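Long-range contacts in receptor-like protein kinase ANXUR1 (PDB 6FIG), which probably acts as a cell-surface receptor-like serine/threonine kinase in plant reproduction, sensing extracellular signals through an ectodomain of tandem malectin-like units: residues 56-61 and 151-156; 126-131 and 182-187; 294-299 and 357-362. All blocks are in the same frame, centred on the assembly; numbering follows the deposited sequence.

How the contacts relate
Contacts 1 and 2 are neighbours without touching, their centres about 22 Å apart, and they are linked through strand pairings: strand 151-161 of contact 1 pairs with strand 73-80, which pairs in turn with strand 122-128 of contact 2. Along the chain the segments of these two alternate. Contact 3 follows in series, joining two loops about 52 Å between centres from contact 1, on the opposite side of the chain's centre. Contact 2 lies nearest that centre and ties strand 122-128 to strand 185-192, which pairs with strand 363-372, directly after the second loop of contact 3. The strand pairings thus carry on through contact 2 from the part of the chain with contact 1 toward that of contact 3.

Contact 1: 56-61 and 151-156; sequences RIFTAP and AFINGI. With CA (calcium ion), chain I.
Four backbone hydrogen bonds hold residues 56-58 against 151-153 as an antiparallel ladder. Arg56 and Ile153 form one hydrogen-bonded pair, Arg56 N giving to Ile153 O at 3.0 Å and Ile153 N to Arg56 O. Phe58 and Ala151 form the other, with Phe58 N reaching Ala151 O at 2.9 Å and Ala151 N returning a bond to Phe58 O. Between them Ile57 and Phe152 make the non-hydrogen-bonded pair, where CA of Phe152 directs a CA-H...O contact to Arg56 O.

The apolar contacts fall on both faces. On one, the Phe58 ring runs alongside Ile153, CE2 lying 3.7 Å from Ile153 CG2, while Ala151 CB sits at the ring edge; Phe140 and Tyr64 pack on this face. On the other, Ile57 turns at CB-CG1 (chi2 -62°), bringing CD1 within 3.7 Å of Phe152 CB.

The Arg56 side chain turns away, its guanidinium forming a salt bridge with Asp25 and a hydrogen bond to Ser34. Beyond the ladder, Asn154 O binds a calcium ion at 2.4 Å, together with Ser7, Cys8, Pro51 and Thr54. Asn154 and Gly155 pair together with Tyr79 as a classic beta bulge, its first residue a calcium ligand of this malectin-like domain.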
loop_
_atom_site.group_PDB
_atom_site.type_symbol
_atom_site.label_atom_id
_atom_site.label_comp_id
_atom_site.label_asym_id
_atom_site.label_seq_id
_atom_site.Cartn_x
_atom_site.Cartn_y
_atom_site.Cartn_z
ATOM N N ARG A 56 -1.009 9.302 -24.121
ATOM C CA ARG A 56 -1.592 10.568 -24.489
ATOM C C ARG A 56 -0.545 11.278 -25.347
ATOM O O ARG A 56 0.636 11.260 -25.013
ATOM C CB ARG A 56 -1.916 11.379 -23.241
ATOM C CG ARG A 56 -2.681 12.644 -23.554
ATOM C CD ARG A 56 -3.259 13.295 -22.323
ATOM N NE ARG A 56 -4.320 12.486 -21.727
ATOM C CZ ARG A 56 -5.572 12.388 -22.164
ATOM N NH1 ARG A 56 -5.994 13.034 -23.251
ATOM N NH2 ARG A 56 -6.417 11.612 -21.488
ATOM N N ILE A 57 -0.990 11.928 -26.416
ATOM C CA ILE A 57 -0.109 12.589 -27.375
ATOM C C ILE A 57 -0.398 14.097 -27.327
ATOM O O ILE A 57 -1.559 14.500 -27.407
ATOM C CB ILE A 57 -0.366 12.088 -28.812
ATOM C CG1 ILE A 57 -0.393 10.545 -28.887
ATOM C CG2 ILE A 57 0.694 12.634 -29.768
ATOM C CD1 ILE A 57 0.887 9.857 -28.487
ATOM N N PHE A 58 0.661 14.901 -27.182
ATOM C CA PHE A 58 0.576 16.358 -27.118
ATOM C C PHE A 58 1.289 16.964 -28.317
ATOM O O PHE A 58 2.480 16.741 -28.504
ATOM C CB PHE A 58 1.235 16.899 -25.834
ATOM C CG PHE A 58 0.723 16.283 -24.568
ATOM C CD1 PHE A 58 -0.587 16.483 -24.186
ATOM C CD2 PHE A 58 1.564 15.526 -23.753
ATOM C CE1 PHE A 58 -1.072 15.944 -23.003
ATOM C CE2 PHE A 58 1.080 14.975 -22.568
ATOM C CZ PHE A 58 -0.239 15.183 -22.206
ATOM N N THR A 59 0.573 17.750 -29.118
ATOM C CA THR A 59 1.206 18.474 -30.241
ATOM C C THR A 59 1.423 19.956 -29.951
ATOM O O THR A 59 1.878 20.696 -30.814
ATOM C CB THR A 59 0.421 18.284 -31.537
ATOM O OG1 THR A 59 -0.898 18.798 -31.359
ATOM C CG2 THR A 59 0.350 16.812 -31.883
ATOM N N ALA A 60 1.094 20.354 -28.731
ATOM C CA ALA A 60 1.386 21.683 -28.202
ATOM C C ALA A 60 1.475 21.506 -26.680
ATOM O O ALA A 60 1.171 20.423 -26.167
ATOM C CB ALA A 60 0.294 22.676 -28.614
ATOM N N PRO A 61 1.902 22.549 -25.950
ATOM C CA PRO A 61 2.085 22.340 -24.519
ATOM C C PRO A 61 0.817 21.898 -23.789
ATOM O O PRO A 61 -0.308 22.224 -24.205
ATOM C CB PRO A 61 2.567 23.709 -24.013
ATOM C CG PRO A 61 3.196 24.340 -25.188
ATOM C CD PRO A 61 2.353 23.892 -26.364
ATOM N N ALA A 151 5.047 15.578 -28.064
ATOM C CA ALA A 151 5.346 14.930 -26.784
ATOM C C ALA A 151 4.374 13.789 -26.587
ATOM O O ALA A 151 3.288 13.759 -27.166
ATOM C CB ALA A 151 5.259 15.937 -25.651
ATOM N N PHE A 152 4.756 12.836 -25.755
ATOM C CA PHE A 152 3.860 11.745 -25.401
ATOM C C PHE A 152 4.204 11.260 -24.022
ATOM O O PHE A 152 5.298 11.531 -23.498
ATOM C CB PHE A 152 3.913 10.593 -26.430
ATOM C CG PHE A 152 5.152 9.758 -26.362
ATOM C CD1 PHE A 152 6.359 10.230 -26.870
ATOM C CD2 PHE A 152 5.130 8.500 -25.774
ATOM C CE1 PHE A 152 7.515 9.466 -26.791
ATOM C CE2 PHE A 152 6.278 7.731 -25.692
ATOM C CZ PHE A 152 7.472 8.211 -26.195
ATOM N N ILE A 153 3.253 10.558 -23.427
ATOM C CA ILE A 153 3.436 9.987 -22.087
ATOM C C ILE A 153 2.541 8.752 -22.000
ATOM O O ILE A 153 1.400 8.774 -22.467
ATOM C CB ILE A 153 3.090 11.036 -20.989
ATOM C CG1 ILE A 153 3.309 10.492 -19.566
ATOM C CG2 ILE A 153 1.670 11.582 -21.155
ATOM C CD1 ILE A 153 4.763 10.253 -19.195
ATOM N N ASN A 154 3.054 7.677 -21.413
ATOM C CA ASN A 154 2.257 6.456 -21.225
ATOM C C ASN A 154 1.736 6.280 -19.811
ATOM O O ASN A 154 0.635 5.752 -19.602
ATOM C CB ASN A 154 3.059 5.238 -21.631
ATOM C CG ASN A 154 3.490 5.302 -23.074
ATOM O OD1 ASN A 154 4.547 5.847 -23.376
ATOM N ND2 ASN A 154 2.665 4.771 -23.973
ATOM N N GLY A 155 2.507 6.751 -18.838
ATOM C CA GLY A 155 2.133 6.620 -17.445
ATOM C C GLY A 155 2.794 7.655 -16.569
ATOM O O GLY A 155 3.918 8.089 -16.840
ATOM N N ILE A 156 2.082 8.042 -15.522
ATOM C CA ILE A 156 2.603 8.974 -14.514
ATOM C C ILE A 156 2.300 8.419 -13.130
ATOM O O ILE A 156 1.165 8.078 -12.862
ATOM C CB ILE A 156 1.988 10.384 -14.660
ATOM C CG1 ILE A 156 2.310 10.975 -16.032
ATOM C CG2 ILE A 156 2.501 11.311 -13.563
ATOM C CD1 ILE A 156 1.598 12.280 -16.335
HETATM CA CA CA I . -0.977 4.404 -20.790
#

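Contact 2: 126-131 and 182-187; sequences YSLAPT and TANLQS
Tyr126 lays its ring alongside Gln186, the two side chains running the same way from a non-hydrogen-bonded pair where strand 122-128 meets strand 185-192. This is an antiparallel beta pairing within the malectin-like region. The ring and amide planes are 43° apart, and the contact is made chiefly by the aliphatic part of the glutamine: Tyr126 CE1 lies 3.6 Å from Gln186 CG, and CD1 is near CB. Gln186 stretches out fully, with CG anti to the backbone N (chi1 178°) and CD anti to CA, which carries its amide along the tyrosine toward the hydroxyl. There a water in the plane of the ring joins Tyr126 OH to Gln186 OE1, and the same OE1 accepts a hydrogen bond from Lys371.

Leu185 and Ser127 form the neighbouring hydrogen-bonded pair. Ser127 N gives to Leu185 O at 2.8 Å, and Leu185 N returns a bond to Ser127 O. Their side chains share the other face of the sheet, where both touch Phe165, and Ser127 OG is hydrogen-bonded to Arg73.

Ala129 lies beyond the strand end, and its methyl group points toward the other segment. Its CB packs on two successive backbone oxygens, 3.4 Å from Thr182 O and 3.6 Å from Ala183 O. Here the ladder no longer runs from backbone to backbone, because the side chain of Asn184 takes over the role of acceptor. Its OD1 also passes close to Leu128, whose CA is 3.4 Å away. That single oxygen is gripped twice: Ala129 N donates to Asn184 OD1 at 2.9 Å, tilted 32° from the amide plane, and a water that also donates to Ala129 O gives its second hydrogen bond to Asn184 OD1 at 2.7 Å.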
loop_
_atom_site.group_PDB
_atom_site.type_symbol
_atom_site.label_atom_id
_atom_site.label_comp_id
_atom_site.label_asym_id
_atom_site.label_seq_id
_atom_site.Cartn_x
_atom_site.Cartn_y
_atom_site.Cartn_z
ATOM N N TYR A 126 12.130 10.389 -10.351
ATOM C CA TYR A 126 12.663 11.565 -9.692
ATOM C C TYR A 126 12.171 11.612 -8.265
ATOM O O TYR A 126 11.084 11.136 -7.964
ATOM C CB TYR A 126 12.239 12.827 -10.441
ATOM C CG TYR A 126 12.581 12.771 -11.885
ATOM C CD1 TYR A 126 13.853 13.162 -12.344
ATOM C CD2 TYR A 126 11.673 12.302 -12.822
ATOM C CE1 TYR A 126 14.187 13.075 -13.675
ATOM C CE2 TYR A 126 11.994 12.209 -14.153
ATOM C CZ TYR A 126 13.254 12.594 -14.585
ATOM O OH TYR A 126 13.597 12.478 -15.897
ATOM N N SER A 127 12.963 12.217 -7.382
ATOM C CA SER A 127 12.551 12.516 -6.033
ATOM C C SER A 127 12.582 14.023 -5.872
ATOM O O SER A 127 13.657 14.648 -5.920
ATOM C CB SER A 127 13.423 11.851 -4.972
ATOM O OG SER A 127 12.980 12.226 -3.675
ATOM N N LEU A 128 11.394 14.594 -5.727
ATOM C CA LEU A 128 11.203 16.040 -5.734
ATOM C C LEU A 128 11.120 16.571 -4.319
ATOM O O LEU A 128 10.263 16.133 -3.531
ATOM C CB LEU A 128 9.923 16.383 -6.492
ATOM C CG LEU A 128 9.877 15.880 -7.942
ATOM C CD1 LEU A 128 8.537 16.249 -8.574
ATOM C CD2 LEU A 128 11.045 16.427 -8.762
ATOM N N ALA A 129 11.983 17.529 -3.985
ATOM C CA ALA A 129 11.934 18.161 -2.674
ATOM C C ALA A 129 10.599 18.867 -2.421
ATOM O O ALA A 129 9.909 19.262 -3.373
ATOM C CB ALA A 129 13.089 19.153 -2.506
ATOM N N PRO A 130 10.244 19.059 -1.144
ATOM C CA PRO A 130 9.005 19.770 -0.834
ATOM C C PRO A 130 8.936 21.125 -1.541
ATOM O O PRO A 130 9.937 21.849 -1.556
ATOM C CB PRO A 130 9.073 19.956 0.678
ATOM C CG PRO A 130 9.927 18.842 1.173
ATOM C CD PRO A 130 10.888 18.505 0.058
ATOM N N THR A 131 7.765 21.397 -2.116
ATOM C CA THR A 131 7.455 22.561 -2.952
ATOM C C THR A 131 6.802 23.710 -2.184
ATOM O O THR A 131 6.730 24.827 -2.702
ATOM C CB THR A 131 6.422 22.154 -4.043
ATOM O OG1 THR A 131 5.274 21.517 -3.432
ATOM C CG2 THR A 131 7.011 21.222 -5.050
ATOM N N THR A 182 17.296 18.899 0.677
ATOM C CA THR A 182 16.330 19.694 -0.086
ATOM C C THR A 182 16.648 19.673 -1.585
ATOM O O THR A 182 16.198 20.554 -2.334
ATOM C CB THR A 182 16.244 21.146 0.421
ATOM O OG1 THR A 182 17.557 21.707 0.440
ATOM C CG2 THR A 182 15.631 21.207 1.835
ATOM N N ALA A 183 17.373 18.658 -2.026
ATOM C CA ALA A 183 17.709 18.504 -3.428
ATOM C C ALA A 183 16.575 17.813 -4.177
ATOM O O ALA A 183 15.798 17.055 -3.584
ATOM C CB ALA A 183 18.991 17.721 -3.582
ATOM N N ASN A 184 16.511 18.080 -5.472
ATOM C CA ASN A 184 15.726 17.280 -6.404
ATOM C C ASN A 184 16.668 16.289 -7.026
ATOM O O ASN A 184 17.785 16.674 -7.419
ATOM C CB ASN A 184 15.089 18.174 -7.461
ATOM C CG ASN A 184 14.158 19.186 -6.847
ATOM O OD1 ASN A 184 13.110 18.814 -6.277
ATOM N ND2 ASN A 184 14.534 20.466 -6.912
ATOM N N LEU A 185 16.275 15.016 -7.062
ATOM C CA LEU A 185 17.167 13.952 -7.483
ATOM C C LEU A 185 16.522 13.164 -8.589
ATOM O O LEU A 185 15.288 13.048 -8.633
ATOM C CB LEU A 185 17.468 12.993 -6.325
ATOM C CG LEU A 185 17.984 13.565 -5.008
ATOM C CD1 LEU A 185 17.959 12.473 -3.930
ATOM C CD2 LEU A 185 19.387 14.065 -5.173
ATOM N N GLN A 186 17.330 12.634 -9.479
ATOM C CA GLN A 186 16.895 11.601 -10.425
ATOM C C GLN A 186 17.514 10.277 -10.005
ATOM O O GLN A 186 18.732 10.189 -9.807
ATOM C CB GLN A 186 17.310 11.944 -11.844
ATOM C CG GLN A 186 16.923 10.892 -12.875
ATOM C CD GLN A 186 17.310 11.234 -14.286
ATOM O OE1 GLN A 186 17.887 12.298 -14.575
ATOM N NE2 GLN A 186 17.002 10.315 -15.198
ATOM N N SER A 187 16.686 9.241 -9.944
ATOM C CA SER A 187 17.151 7.877 -9.696
ATOM C C SER A 187 17.769 7.329 -10.945
ATOM O O SER A 187 17.101 7.181 -11.953
ATOM C CB SER A 187 15.988 6.983 -9.269
ATOM O OG SER A 187 15.381 7.514 -8.118
HETATM O O HOH W 1 16.167 13.335 -16.488
HETATM O O HOH W 2 10.814 20.129 -5.848
#

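Contact 3: 294-299 and 357-362; sequences INQKVF and PEYYDS
Gln296 and Glu358 run side by side in the same direction across two loops. From Gln296 CB the chain continues extended: CG comes 3.5 Å from Glu358 OE2, CD passes the same oxygen, and at the tip NE2 donates to Glu358 OE2 at 2.9 Å. This bond is nearly straight (168°). The carboxylate oxygen lies in the plane of the glutamine amide, yet it is met from above its own carboxylate plane, the two flat groups being turned 38° apart. The other tip atom, OE1, accepts from the backbone N of Ser292 and of Lys293, so the amide is held at both oxygen and nitrogen.

Backbone bonds run beside this pair, Glu358 N to Asn295 O and Tyr359 N to Gln296 O. The latter oxygen also lies at the edge of the Tyr359 ring, 3.5 Å from Tyr359 CD2. These bonds clasp the loop preceding strand 299-303 to the loop preceding strand 363-372 in the malectin-like region, across the chain's centre from the calcium site of Asn154; a second calcium ion lies about 12 Å from the Lys297 side chain. Pro357 packs its CB against Val298 CG2, the two side chains crossing at about a right angle.

Farther along, a water accepts from Val298 N and Asp361 N and donates to Tyr359 O. Lys297 lays CG against Asp361 O, then turns at the CG-CD bond; its NZ forms a salt bridge with Glu288, hydrogen-bonds to Ser363 OG and reaches Asp361 OD2 through a second water. Asp361 OD1 accepts from Gly257 N. Phe299 closes the row, with CG placed between its backbone N and carbonyl carbon (chi1 54°). That turns a ring face to Ser362, whose CA makes a CH-pi contact 4.0 Å from the centroid of the Phe299 ring.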
loop_
_atom_site.group_PDB
_atom_site.type_symbol
_atom_site.label_atom_id
_atom_site.label_comp_id
_atom_site.label_asym_id
_atom_site.label_seq_id
_atom_site.Cartn_x
_atom_site.Cartn_y
_atom_site.Cartn_z
ATOM N N ILE A 294 34.218 -7.186 14.517
ATOM C CA ILE A 294 35.025 -6.165 13.908
ATOM C C ILE A 294 36.366 -6.769 13.456
ATOM O O ILE A 294 36.900 -7.718 14.069
ATOM C CB ILE A 294 35.253 -5.011 14.901
ATOM C CG1 ILE A 294 35.841 -3.801 14.201
ATOM C CG2 ILE A 294 36.134 -5.437 16.079
ATOM C CD1 ILE A 294 35.839 -2.571 15.084
ATOM N N ASN A 295 36.883 -6.214 12.366
ATOM C CA ASN A 295 38.207 -6.575 11.844
ATOM C C ASN A 295 38.291 -7.994 11.299
ATOM O O ASN A 295 39.370 -8.578 11.222
ATOM C CB ASN A 295 39.330 -6.327 12.859
ATOM C CG ASN A 295 40.663 -6.048 12.186
ATOM O OD1 ASN A 295 40.703 -5.478 11.102
ATOM N ND2 ASN A 295 41.763 -6.454 12.829
ATOM N N GLN A 296 37.154 -8.534 10.884
ATOM C CA GLN A 296 37.124 -9.756 10.131
ATOM C C GLN A 296 37.199 -9.503 8.649
ATOM O O GLN A 296 37.927 -10.192 7.962
ATOM C CB GLN A 296 35.908 -10.592 10.496
ATOM C CG GLN A 296 36.033 -11.225 11.877
ATOM C CD GLN A 296 34.937 -12.221 12.134
ATOM O OE1 GLN A 296 33.779 -11.835 12.184
ATOM N NE2 GLN A 296 35.290 -13.507 12.297
ATOM N N LYS A 297 36.425 -8.533 8.155
ATOM C CA LYS A 297 36.428 -8.143 6.744
ATOM C C LYS A 297 36.522 -6.628 6.677
ATOM O O LYS A 297 35.682 -5.927 7.244
ATOM C CB LYS A 297 35.184 -8.637 6.038
ATOM C CG LYS A 297 35.041 -8.171 4.593
ATOM C CD LYS A 297 33.848 -8.832 3.909
ATOM C CE LYS A 297 32.520 -8.398 4.512
ATOM N NZ LYS A 297 31.449 -9.355 4.171
ATOM N N VAL A 298 37.561 -6.158 6.007
ATOM C CA VAL A 298 37.929 -4.750 5.994
ATOM C C VAL A 298 38.395 -4.440 4.586
ATOM O O VAL A 298 39.247 -5.143 4.043
ATOM C CB VAL A 298 39.034 -4.485 7.032
ATOM C CG1 VAL A 298 39.426 -3.039 7.068
ATOM C CG2 VAL A 298 38.591 -4.941 8.418
ATOM N N PHE A 299 37.825 -3.401 3.978
ATOM C CA PHE A 299 38.024 -3.189 2.550
ATOM C C PHE A 299 38.039 -1.742 2.135
ATOM O O PHE A 299 37.401 -0.884 2.776
ATOM C CB PHE A 299 37.009 -3.988 1.716
ATOM C CG PHE A 299 35.569 -3.766 2.075
ATOM C CD1 PHE A 299 34.984 -4.427 3.129
ATOM C CD2 PHE A 299 34.764 -2.955 1.261
ATOM C CE1 PHE A 299 33.646 -4.249 3.428
ATOM C CE2 PHE A 299 33.430 -2.784 1.561
ATOM C CZ PHE A 299 32.873 -3.438 2.649
ATOM N N PRO A 357 43.370 -7.663 9.205
ATOM C CA PRO A 357 42.049 -8.265 9.342
ATOM C C PRO A 357 42.094 -9.787 9.222
ATOM O O PRO A 357 43.038 -10.326 8.641
ATOM C CB PRO A 357 41.271 -7.641 8.186
ATOM C CG PRO A 357 42.312 -7.371 7.145
ATOM C CD PRO A 357 43.519 -6.935 7.930
ATOM N N GLU A 358 41.102 -10.476 9.782
ATOM C CA GLU A 358 41.076 -11.944 9.725
ATOM C C GLU A 358 41.051 -12.466 8.293
ATOM O O GLU A 358 41.781 -13.418 7.961
ATOM C CB GLU A 358 39.890 -12.530 10.497
ATOM C CG GLU A 358 39.997 -14.043 10.660
ATOM C CD GLU A 358 38.912 -14.648 11.514
ATOM O OE1 GLU A 358 38.781 -15.893 11.482
ATOM O OE2 GLU A 358 38.210 -13.906 12.228
ATOM N N TYR A 359 40.213 -11.856 7.454
ATOM C CA TYR A 359 40.068 -12.236 6.067
ATOM C C TYR A 359 40.439 -11.058 5.186
ATOM O O TYR A 359 40.495 -9.910 5.648
ATOM C CB TYR A 359 38.614 -12.634 5.775
ATOM C CG TYR A 359 38.135 -13.808 6.583
ATOM C CD1 TYR A 359 38.485 -15.101 6.220
ATOM C CD2 TYR A 359 37.324 -13.633 7.719
ATOM C CE1 TYR A 359 38.064 -16.193 6.966
ATOM C CE2 TYR A 359 36.880 -14.723 8.465
ATOM C CZ TYR A 359 37.252 -16.003 8.079
ATOM O OH TYR A 359 36.850 -17.125 8.782
ATOM N N TYR A 360 40.658 -11.345 3.913
ATOM C CA TYR A 360 40.911 -10.331 2.900
ATOM C C TYR A 360 39.798 -10.442 1.868
ATOM O O TYR A 360 39.850 -11.276 0.975
ATOM C CB TYR A 360 42.286 -10.499 2.287
ATOM C CG TYR A 360 43.379 -10.308 3.308
ATOM C CD1 TYR A 360 43.703 -9.029 3.760
ATOM C CD2 TYR A 360 44.063 -11.394 3.853
ATOM C CE1 TYR A 360 44.695 -8.836 4.706
ATOM C CE2 TYR A 360 45.067 -11.197 4.798
ATOM C CZ TYR A 360 45.354 -9.906 5.219
ATOM O OH TYR A 360 46.333 -9.689 6.165
ATOM N N ASP A 361 38.773 -9.617 2.044
ATOM C CA ASP A 361 37.535 -9.728 1.252
ATOM C C ASP A 361 36.847 -8.373 1.251
ATOM O O ASP A 361 37.263 -7.438 1.944
ATOM C CB ASP A 361 36.640 -10.813 1.888
ATOM C CG ASP A 361 35.569 -11.397 0.926
ATOM O OD1 ASP A 361 35.539 -11.064 -0.268
ATOM O OD2 ASP A 361 34.747 -12.218 1.422
ATOM N N SER A 362 35.798 -8.272 0.447
ATOM C CA SER A 362 34.948 -7.083 0.425
ATOM C C SER A 362 33.544 -7.534 0.056
ATOM O O SER A 362 33.359 -8.606 -0.507
ATOM C CB SER A 362 35.460 -6.067 -0.582
ATOM O OG SER A 362 35.453 -6.594 -1.897
HETATM O O HOH W 3 32.406 -11.409 2.578
HETATM O O HOH W 4 39.237 -7.859 4.421
#